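Local coordinates for protein phytase (Debaryomyces castellii, PDB 2GFI) that probably hydrolyses phosphate ester bonds of phytate (inositol hexakisphosphate), releasing phosphate, as a 3-phytase of the histidine acid phosphatase family, at residues Y93-G99 with S241-L245. Residues are numbered along the deposited sequence; the frame is centred on the assembly and turned at random.
Sequences YNGTFKG and SNPGL
At Tyr93 an extended first torsion (chi1 179°) carries the ring across 241-245, while Asn242, its CG anti to the carbonyl carbon (chi1 -50°), brings its amide to the backbone of Phe97 and Lys98. Tyr93 OH donates to Pro243 O at 3.0 Å; that oxygen lies at the ring edge, in plane, yet the hydroxyl stands above the carbonyl plane. Asn242 OD1 takes the Lys98 N-H at 2.8 Å in a nearly straight bond (168°), in the plane of the Asn242 amide carbonyl. A water bridges amide to backbone, accepting from Asn242 ND2 and donating to Lys98 O at 2.7 Å; ND2 also bonds Phe238 O, so both polar ends of this buried side chain are satisfied. Segment 241-245 begins where helix 229-241 ends and includes a type II beta turn from Asn242 to Leu245, closed by Leu245 N to Asn242 O (3.1 Å), with Gly244 at positive phi. This turn, leading to helix 249-266, meets the loop between helices 77-91 and 133-148, away from the predicted active site. Apolar packing flanks the bonds: Leu245 CD1 reaches the Phe97 edge, 3.7 Å from CE1. Gly99 N donates to Asp106 of a neighbouring subunit, whose Thr96 packs on Lys98.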
ATOM      1  N   TYR A  93       0.052  -4.830 -40.840  1.00 32.01           N
ATOM      2  CA  TYR A  93      -1.298  -4.298 -40.945  1.00 31.64           C
ATOM      3  C   TYR A  93      -1.249  -2.946 -41.665  1.00 32.68           C
ATOM      4  O   TYR A  93      -0.499  -2.076 -41.314  1.00 32.53           O
ATOM      5  CB  TYR A  93      -1.888  -4.108 -39.543  1.00 30.24           C
ATOM      6  CG  TYR A  93      -3.291  -3.529 -39.532  1.00 27.81           C
ATOM      7  CD1 TYR A  93      -4.334  -4.212 -40.120  1.00 26.85           C
ATOM      8  CD2 TYR A  93      -3.562  -2.297 -38.933  1.00 27.31           C
ATOM      9  CE1 TYR A  93      -5.605  -3.709 -40.113  1.00 28.21           C
ATOM     10  CE2 TYR A  93      -4.850  -1.776 -38.917  1.00 25.93           C
ATOM     11  CZ  TYR A  93      -5.860  -2.485 -39.515  1.00 26.30           C
ATOM     12  OH  TYR A  93      -7.131  -2.004 -39.557  1.00 27.03           O
ATOM     13  N   ASN A  94      -2.016  -2.758 -42.709  1.00 34.67           N
ATOM     14  CA  ASN A  94      -1.917  -1.451 -43.295  1.00 37.29           C
ATOM     15  C   ASN A  94      -3.194  -0.702 -42.961  1.00 36.86           C
ATOM     16  O   ASN A  94      -4.319  -1.144 -43.267  1.00 37.95           O
ATOM     17  CB  ASN A  94      -1.556  -1.519 -44.786  1.00 39.19           C
ATOM     18  CG  ASN A  94      -2.733  -1.283 -45.662  1.00 41.27           C
ATOM     19  OD1 ASN A  94      -3.639  -2.146 -45.764  1.00 46.58           O
ATOM     20  ND2 ASN A  94      -2.759  -0.096 -46.301  1.00 45.03           N
ATOM     21  N   GLY A  95      -3.009   0.398 -42.259  1.00 35.74           N
ATOM     22  CA  GLY A  95      -4.072   0.957 -41.457  1.00 34.16           C
ATOM     23  C   GLY A  95      -3.433   1.484 -40.194  1.00 33.18           C
ATOM     24  O   GLY A  95      -2.336   1.060 -39.809  1.00 32.42           O
ATOM     25  N   THR A  96      -4.111   2.439 -39.577  1.00 32.04           N
ATOM     26  CA  THR A  96      -3.740   2.932 -38.274  1.00 30.72           C
ATOM     27  C   THR A  96      -4.493   2.106 -37.249  1.00 29.28           C
ATOM     28  O   THR A  96      -5.709   1.985 -37.325  1.00 28.95           O
ATOM     29  CB  THR A  96      -4.135   4.378 -38.188  1.00 31.09           C
ATOM     30  OG1 THR A  96      -3.343   5.090 -39.138  1.00 31.52           O
ATOM     31  CG2 THR A  96      -3.728   4.976 -36.867  1.00 30.64           C
ATOM     32  N   PHE A  97      -3.757   1.500 -36.319  1.00 27.54           N
ATOM     33  CA  PHE A  97      -4.382   0.776 -35.214  1.00 26.16           C
ATOM     34  C   PHE A  97      -5.193   1.709 -34.339  1.00 25.09           C
ATOM     35  O   PHE A  97      -4.774   2.818 -34.051  1.00 24.73           O
ATOM     36  CB  PHE A  97      -3.322   0.070 -34.359  1.00 25.85           C
ATOM     37  CG  PHE A  97      -2.770  -1.178 -34.989  1.00 24.90           C
ATOM     38  CD1 PHE A  97      -3.488  -2.362 -34.938  1.00 25.03           C
ATOM     39  CD2 PHE A  97      -1.530  -1.164 -35.620  1.00 24.76           C
ATOM     40  CE1 PHE A  97      -2.995  -3.534 -35.504  1.00 25.43           C
ATOM     41  CE2 PHE A  97      -1.022  -2.336 -36.200  1.00 25.61           C
ATOM     42  CZ  PHE A  97      -1.763  -3.527 -36.135  1.00 24.34           C
ATOM     43  N   LYS A  98      -6.360   1.250 -33.928  1.00 24.55           N
ATOM     44  CA  LYS A  98      -7.224   1.992 -33.008  1.00 24.64           C
ATOM     45  C   LYS A  98      -7.533   1.081 -31.832  1.00 23.80           C
ATOM     46  O   LYS A  98      -7.159  -0.076 -31.864  1.00 22.97           O
ATOM     47  CB  LYS A  98      -8.507   2.473 -33.714  1.00 24.00           C
ATOM     48  CG  LYS A  98      -8.217   3.587 -34.787  1.00 25.63           C
ATOM     49  CD  LYS A  98      -9.481   4.269 -35.329  1.00 25.94           C
ATOM     50  CE  LYS A  98     -10.390   3.281 -36.073  1.00 29.28           C
ATOM     51  NZ  LYS A  98      -9.653   2.598 -37.168  1.00 31.81           N
ATOM     52  N   GLY A  99      -8.203   1.606 -30.792  1.00 24.01           N
ATOM     53  CA  GLY A  99      -8.553   0.811 -29.629  1.00 22.55           C
ATOM     54  C   GLY A  99      -7.358   0.333 -28.809  1.00 22.55           C
ATOM     55  O   GLY A  99      -6.356   1.033 -28.657  1.00 21.85           O
ATOM     56  N   SER A 241     -12.029  -3.032 -34.151  1.00 27.96           N
ATOM     57  CA  SER A 241     -11.390  -1.741 -34.094  1.00 27.34           C
ATOM     58  C   SER A 241     -10.391  -1.597 -35.239  1.00 26.27           C
ATOM     59  O   SER A 241      -9.969  -0.492 -35.566  1.00 26.82           O
ATOM     60  CB  SER A 241     -10.680  -1.611 -32.731  1.00 28.50           C
ATOM     61  OG  SER A 241     -11.410  -0.732 -31.866  1.00 31.48           O
ATOM     62  N   ASN A 242      -9.985  -2.724 -35.814  1.00 25.27           N
ATOM     63  CA  ASN A 242      -8.944  -2.757 -36.846  1.00 25.88           C
ATOM     64  C   ASN A 242      -9.371  -3.670 -37.991  1.00 26.36           C
ATOM     65  O   ASN A 242      -8.945  -4.814 -38.066  1.00 25.93           O
ATOM     66  CB  ASN A 242      -7.613  -3.218 -36.238  1.00 25.00           C
ATOM     67  CG  ASN A 242      -7.272  -2.447 -34.989  1.00 24.13           C
ATOM     68  OD1 ASN A 242      -6.890  -1.286 -35.052  1.00 24.96           O
ATOM     69  ND2 ASN A 242      -7.458  -3.067 -33.850  1.00 24.22           N
ATOM     70  N   PRO A 243     -10.246  -3.164 -38.859  1.00 27.76           N
ATOM     71  CA  PRO A 243     -10.808  -3.977 -39.959  1.00 28.52           C
ATOM     72  C   PRO A 243      -9.712  -4.552 -40.837  1.00 28.90           C
ATOM     73  O   PRO A 243      -8.792  -3.828 -41.213  1.00 28.96           O
ATOM     74  CB  PRO A 243     -11.668  -2.961 -40.723  1.00 28.32           C
ATOM     75  CG  PRO A 243     -12.073  -1.985 -39.635  1.00 27.96           C
ATOM     76  CD  PRO A 243     -10.789  -1.786 -38.870  1.00 27.47           C
ATOM     77  N   GLY A 244      -9.766  -5.862 -41.067  1.00 29.54           N
ATOM     78  CA  GLY A 244      -8.825  -6.511 -41.972  1.00 29.87           C
ATOM     79  C   GLY A 244      -7.546  -6.947 -41.288  1.00 30.22           C
ATOM     80  O   GLY A 244      -6.674  -7.562 -41.933  1.00 29.97           O
ATOM     81  N   LEU A 245      -7.430  -6.645 -39.985  1.00 30.01           N
ATOM     82  CA  LEU A 245      -6.296  -7.134 -39.187  1.00 29.48           C
ATOM     83  C   LEU A 245      -6.177  -8.654 -39.314  1.00 29.91           C
ATOM     84  O   LEU A 245      -7.111  -9.403 -38.992  1.00 29.76           O
ATOM     85  CB  LEU A 245      -6.442  -6.741 -37.720  1.00 29.45           C
ATOM     86  CG  LEU A 245      -5.372  -7.341 -36.809  1.00 27.90           C
ATOM     87  CD1 LEU A 245      -3.993  -6.695 -37.064  1.00 23.40           C
ATOM     88  CD2 LEU A 245      -5.813  -7.261 -35.362  1.00 27.36           C
TER
HETATM   89  O   HOH W   1      -7.619  -2.524 -30.867  1.00 33.61           O